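Local atomic coordinates of succinylglutamate desuccinylase (Vibrio parahaemolyticus, PDB entry 2BCO), a protein that probably hydrolyses N2-succinylglutamate to succinate and glutamate, using a bound zinc ion, in the last step of arginine breakdown by the succinyltransferase pathway. Residues D183-E191 against A236-L244. Residues are numbered along the deposited sequence; the frame is centred on the assembly and turned at random.
Sequences DFLDSAHIE and AFDLALRNL
F184 enters helix 236-244 as a knob into a hole, its ring set among F237, A240, L241 and L244. With CG anti to the backbone N (chi1 174°), the ring reaches across to the other helix. CD2 of L244 lies over one face, 4.1 Å from the ring centroid in a CH-pi contact and displaced toward the CD1-CE1 rim. A240 O lies at the ring edge, near its plane, 3.6 Å from F184 CE1, and also accepts the helical bond from L244 N. Beyond the ring tip, F184 CZ touches F237 CE1 at 4.0 Å, the two side chains crossing obliquely. One turn on, the small residues A188 and A240 bring the backbones together, with A240 CB only 3.3 Å from A188 CA. The segment axes approach to 8.4 Å, inclined well away from antiparallel, with 136° between their directions. Both helices belong to the catalytic domain of the AspA/AstE family, related to zinc carboxypeptidases, and pack side by side on its central strands: F184 and F237 both reach M218 of strand 214-220, and L241 and L244 reach L152 of strand 149-157. The side chain of I190 runs alongside F237, its CD1 4.2 Å from F237 CD1. Helix 179-188 closes with a Schellman motif at H189, whose positive phi turns the chain toward strand 192-195. The imidazole of H189 folds back, ND1 donating to D186 O at 3.2 Å and 163°, nearly in the ring plane; this bond sets the ring rotation, while D186 O also accepts from the backbone N of H189, and H189 CD2 rests 3.6 Å from A236 CB. No direct hydrogen bond joins the segments, but one water donates to both S187 O and A236 O, bridging two backbone carbonyls.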
ATOM      1  N   ASP A 183     -11.393  -8.377   7.416  1.00  8.26           N
ATOM      2  CA  ASP A 183     -11.880  -9.568   6.727  1.00 10.72           C
ATOM      3  C   ASP A 183     -11.171  -9.677   5.378  1.00  8.66           C
ATOM      4  O   ASP A 183     -10.886 -10.780   4.909  1.00  7.55           O
ATOM      5  CB  ASP A 183     -13.396  -9.488   6.485  1.00  8.88           C
ATOM      6  CG  ASP A 183     -14.208  -9.880   7.704  1.00 13.62           C
ATOM      7  OD1 ASP A 183     -15.447  -9.684   7.674  1.00 14.33           O
ATOM      8  OD2 ASP A 183     -13.613 -10.384   8.687  1.00 12.68           O
ATOM      9  N   PHE A 184     -10.907  -8.527   4.754  1.00 12.69           N
ATOM     10  CA  PHE A 184     -10.233  -8.497   3.457  1.00  9.72           C
ATOM     11  C   PHE A 184      -8.832  -9.048   3.602  1.00 11.47           C
ATOM     12  O   PHE A 184      -8.408  -9.878   2.801  1.00 14.38           O
ATOM     13  CB  PHE A 184     -10.152  -7.069   2.900  1.00 14.01           C
ATOM     14  CG  PHE A 184      -9.331  -6.953   1.636  1.00 10.58           C
ATOM     15  CD1 PHE A 184      -9.735  -7.589   0.461  1.00 12.74           C
ATOM     16  CD2 PHE A 184      -8.126  -6.260   1.634  1.00 12.46           C
ATOM     17  CE1 PHE A 184      -8.947  -7.526  -0.702  1.00 12.96           C
ATOM     18  CE2 PHE A 184      -7.324  -6.191   0.472  1.00 11.20           C
ATOM     19  CZ  PHE A 184      -7.739  -6.831  -0.691  1.00 12.50           C
ATOM     20  N   LEU A 185      -8.117  -8.582   4.628  1.00 12.94           N
ATOM     21  CA  LEU A 185      -6.757  -9.040   4.894  1.00 11.39           C
ATOM     22  C   LEU A 185      -6.734 -10.559   5.016  1.00 11.13           C
ATOM     23  O   LEU A 185      -5.894 -11.224   4.410  1.00 11.57           O
ATOM     24  CB  LEU A 185      -6.214  -8.455   6.207  1.00 11.27           C
ATOM     25  CG  LEU A 185      -5.518  -7.084   6.332  1.00 16.86           C
ATOM     26  CD1 LEU A 185      -4.432  -6.938   5.274  1.00 11.90           C
ATOM     27  CD2 LEU A 185      -6.527  -5.978   6.199  1.00 19.57           C
ATOM     28  N   ASP A 186      -7.657 -11.096   5.814  1.00 11.85           N
ATOM     29  CA  ASP A 186      -7.728 -12.529   6.049  1.00  9.36           C
ATOM     30  C   ASP A 186      -8.065 -13.295   4.776  1.00  7.88           C
ATOM     31  O   ASP A 186      -7.434 -14.300   4.463  1.00  8.87           O
ATOM     32  CB  ASP A 186      -8.751 -12.827   7.156  1.00 10.92           C
ATOM     33  CG  ASP A 186      -8.340 -12.245   8.505  1.00 12.82           C
ATOM     34  OD1 ASP A 186      -9.176 -12.212   9.426  1.00 13.76           O
ATOM     35  OD2 ASP A 186      -7.175 -11.824   8.650  1.00 14.96           O
ATOM     36  N   SER A 187      -9.049 -12.811   4.032  1.00  8.89           N
ATOM     37  CA  SER A 187      -9.425 -13.481   2.796  1.00 12.78           C
ATOM     38  C   SER A 187      -8.284 -13.445   1.788  1.00 13.41           C
ATOM     39  O   SER A 187      -8.109 -14.393   1.024  1.00 15.74           O
ATOM     40  CB  SER A 187     -10.670 -12.831   2.184  1.00 10.29           C
ATOM     41  OG  SER A 187     -11.803 -13.067   3.000  1.00 13.62           O
ATOM     42  N   ALA A 188      -7.510 -12.359   1.799  1.00  8.96           N
ATOM     43  CA  ALA A 188      -6.387 -12.194   0.874  1.00  8.79           C
ATOM     44  C   ALA A 188      -5.191 -13.021   1.286  1.00  9.20           C
ATOM     45  O   ALA A 188      -4.248 -13.161   0.519  1.00  9.55           O
ATOM     46  CB  ALA A 188      -5.983 -10.724   0.783  1.00  7.80           C
ATOM     47  N   HIS A 189      -5.231 -13.560   2.498  1.00 10.78           N
ATOM     48  CA  HIS A 189      -4.142 -14.381   3.013  1.00 11.76           C
ATOM     49  C   HIS A 189      -2.887 -13.574   3.327  1.00 10.93           C
ATOM     50  O   HIS A 189      -1.774 -14.102   3.271  1.00  8.61           O
ATOM     51  CB  HIS A 189      -3.800 -15.500   2.028  1.00 18.77           C
ATOM     52  CG  HIS A 189      -4.790 -16.622   2.015  1.00 24.03           C
ATOM     53  ND1 HIS A 189      -6.058 -16.500   2.549  1.00 25.42           N
ATOM     54  CD2 HIS A 189      -4.716 -17.878   1.515  1.00 25.33           C
ATOM     55  CE1 HIS A 189      -6.717 -17.627   2.376  1.00 26.76           C
ATOM     56  NE2 HIS A 189      -5.926 -18.483   1.748  1.00 27.62           N
ATOM     57  N   ILE A 190      -3.071 -12.296   3.658  1.00  7.85           N
ATOM     58  CA  ILE A 190      -1.949 -11.434   4.017  1.00  6.33           C
ATOM     59  C   ILE A 190      -1.520 -11.942   5.390  1.00  9.41           C
ATOM     60  O   ILE A 190      -2.293 -11.925   6.348  1.00 11.64           O
ATOM     61  CB  ILE A 190      -2.384  -9.958   4.094  1.00  5.41           C
ATOM     62  CG1 ILE A 190      -2.952  -9.536   2.736  1.00  3.93           C
ATOM     63  CG2 ILE A 190      -1.196  -9.073   4.453  1.00  5.01           C
ATOM     64  CD1 ILE A 190      -1.888  -9.485   1.607  1.00  2.10           C
ATOM     65  N   GLU A 191      -0.288 -12.419   5.471  1.00 12.08           N
ATOM     66  CA  GLU A 191       0.234 -13.005   6.693  1.00 14.34           C
ATOM     67  C   GLU A 191       0.240 -12.147   7.947  1.00 13.84           C
ATOM     68  O   GLU A 191       0.072 -12.671   9.045  1.00 12.86           O
ATOM     69  CB  GLU A 191       1.632 -13.548   6.417  1.00 18.58           C
ATOM     70  CG  GLU A 191       1.623 -14.608   5.322  1.00 22.11           C
ATOM     71  CD  GLU A 191       3.011 -15.019   4.891  1.00 27.78           C
ATOM     72  OE1 GLU A 191       3.825 -15.362   5.775  1.00 28.73           O
ATOM     73  OE2 GLU A 191       3.288 -15.012   3.668  1.00 32.26           O
ATOM     74  N   ALA A 236      -3.758 -15.700  -3.927  1.00 12.51           N
ATOM     75  CA  ALA A 236      -4.770 -15.511  -2.890  1.00 11.92           C
ATOM     76  C   ALA A 236      -5.146 -14.033  -2.763  1.00 11.14           C
ATOM     77  O   ALA A 236      -6.317 -13.681  -2.653  1.00 11.31           O
ATOM     78  CB  ALA A 236      -4.258 -16.050  -1.553  1.00  8.11           C
ATOM     79  N   PHE A 237      -4.148 -13.164  -2.775  1.00  8.26           N
ATOM     80  CA  PHE A 237      -4.436 -11.749  -2.685  1.00  9.50           C
ATOM     81  C   PHE A 237      -5.263 -11.268  -3.879  1.00  9.24           C
ATOM     82  O   PHE A 237      -6.255 -10.555  -3.716  1.00 12.75           O
ATOM     83  CB  PHE A 237      -3.141 -10.929  -2.631  1.00  5.57           C
ATOM     84  CG  PHE A 237      -3.348  -9.480  -2.942  1.00  6.88           C
ATOM     85  CD1 PHE A 237      -3.805  -8.606  -1.970  1.00  5.31           C
ATOM     86  CD2 PHE A 237      -3.138  -8.996  -4.234  1.00  8.49           C
ATOM     87  CE1 PHE A 237      -4.052  -7.271  -2.273  1.00  5.88           C
ATOM     88  CE2 PHE A 237      -3.384  -7.664  -4.548  1.00  5.45           C
ATOM     89  CZ  PHE A 237      -3.841  -6.801  -3.562  1.00  5.79           C
ATOM     90  N   ASP A 238      -4.823 -11.632  -5.079  1.00  2.53           N
ATOM     91  CA  ASP A 238      -5.491 -11.213  -6.306  1.00  5.86           C
ATOM     92  C   ASP A 238      -6.959 -11.627  -6.379  1.00  7.22           C
ATOM     93  O   ASP A 238      -7.797 -10.874  -6.884  1.00  9.75           O
ATOM     94  CB  ASP A 238      -4.733 -11.764  -7.518  1.00 16.09           C
ATOM     95  CG  ASP A 238      -5.362 -11.364  -8.834  1.00 16.71           C
ATOM     96  OD1 ASP A 238      -5.417 -10.160  -9.135  1.00 23.66           O
ATOM     97  OD2 ASP A 238      -5.808 -12.260  -9.574  1.00 23.51           O
ATOM     98  N   LEU A 239      -7.254 -12.825  -5.881  1.00  9.92           N
ATOM     99  CA  LEU A 239      -8.611 -13.364  -5.869  1.00 11.63           C
ATOM    100  C   LEU A 239      -9.440 -12.572  -4.861  1.00 10.38           C
ATOM    101  O   LEU A 239     -10.594 -12.233  -5.113  1.00 11.54           O
ATOM    102  CB  LEU A 239      -8.570 -14.839  -5.470  1.00 24.64           C
ATOM    103  CG  LEU A 239      -9.686 -15.770  -5.952  1.00 29.65           C
ATOM    104  CD1 LEU A 239      -9.388 -17.188  -5.481  1.00 28.55           C
ATOM    105  CD2 LEU A 239     -11.023 -15.313  -5.424  1.00 28.77           C
ATOM    106  N   ALA A 240      -8.839 -12.284  -3.713  1.00 15.53           N
ATOM    107  CA  ALA A 240      -9.527 -11.518  -2.682  1.00 16.04           C
ATOM    108  C   ALA A 240      -9.804 -10.115  -3.232  1.00 16.24           C
ATOM    109  O   ALA A 240     -10.866  -9.552  -2.992  1.00 19.38           O
ATOM    110  CB  ALA A 240      -8.672 -11.441  -1.418  1.00  3.15           C
ATOM    111  N   LEU A 241      -8.855  -9.564  -3.987  1.00 14.90           N
ATOM    112  CA  LEU A 241      -9.031  -8.239  -4.566  1.00 13.76           C
ATOM    113  C   LEU A 241     -10.100  -8.261  -5.654  1.00 14.80           C
ATOM    114  O   LEU A 241     -10.864  -7.305  -5.802  1.00 17.01           O
ATOM    115  CB  LEU A 241      -7.706  -7.714  -5.134  1.00 10.09           C
ATOM    116  CG  LEU A 241      -7.723  -6.340  -5.810  1.00  8.16           C
ATOM    117  CD1 LEU A 241      -8.204  -5.267  -4.839  1.00  9.66           C
ATOM    118  CD2 LEU A 241      -6.330  -6.026  -6.287  1.00 10.01           C
ATOM    119  N   ARG A 242     -10.164  -9.344  -6.425  1.00 12.23           N
ATOM    120  CA  ARG A 242     -11.192  -9.434  -7.463  1.00 12.70           C
ATOM    121  C   ARG A 242     -12.568  -9.564  -6.809  1.00 12.65           C
ATOM    122  O   ARG A 242     -13.541  -8.969  -7.273  1.00 11.91           O
ATOM    123  CB  ARG A 242     -10.929 -10.625  -8.394  1.00 11.84           C
ATOM    124  CG  ARG A 242      -9.822 -10.362  -9.425  1.00 12.57           C
ATOM    125  CD  ARG A 242      -9.277 -11.651 -10.041  1.00 11.82           C
ATOM    126  NE  ARG A 242      -8.212 -11.379 -10.999  1.00 13.21           N
ATOM    127  CZ  ARG A 242      -8.406 -11.010 -12.264  1.00 15.38           C
ATOM    128  NH1 ARG A 242      -9.638 -10.868 -12.745  1.00 11.18           N
ATOM    129  NH2 ARG A 242      -7.361 -10.771 -13.049  1.00  8.63           N
ATOM    130  N   ASN A 243     -12.643 -10.324  -5.723  1.00 12.97           N
ATOM    131  CA  ASN A 243     -13.911 -10.500  -5.026  1.00 14.10           C
ATOM    132  C   ASN A 243     -14.382  -9.177  -4.433  1.00 15.50           C
ATOM    133  O   ASN A 243     -15.578  -8.925  -4.341  1.00 16.02           O
ATOM    134  CB  ASN A 243     -13.784 -11.537  -3.899  1.00 15.34           C
ATOM    135  CG  ASN A 243     -13.627 -12.960  -4.420  1.00 19.06           C
ATOM    136  OD1 ASN A 243     -14.026 -13.271  -5.541  1.00 20.43           O
ATOM    137  ND2 ASN A 243     -13.064 -13.834  -3.595  1.00 20.32           N
ATOM    138  N   LEU A 244     -13.434  -8.329  -4.042  1.00 16.39           N
ATOM    139  CA  LEU A 244     -13.760  -7.045  -3.442  1.00 17.53           C
ATOM    140  C   LEU A 244     -14.359  -6.079  -4.457  1.00 21.26           C
ATOM    141  O   LEU A 244     -15.362  -5.410  -4.172  1.00 20.27           O
ATOM    142  CB  LEU A 244     -12.511  -6.429  -2.804  1.00 17.51           C
ATOM    143  CG  LEU A 244     -12.657  -5.085  -2.079  1.00 18.94           C
ATOM    144  CD1 LEU A 244     -13.601  -5.243  -0.889  1.00 17.98           C
ATOM    145  CD2 LEU A 244     -11.281  -4.597  -1.605  1.00 16.51           C
TER
HETATM  146  O   HOH W   1      -8.292 -15.478  -1.524  1.00 12.88           O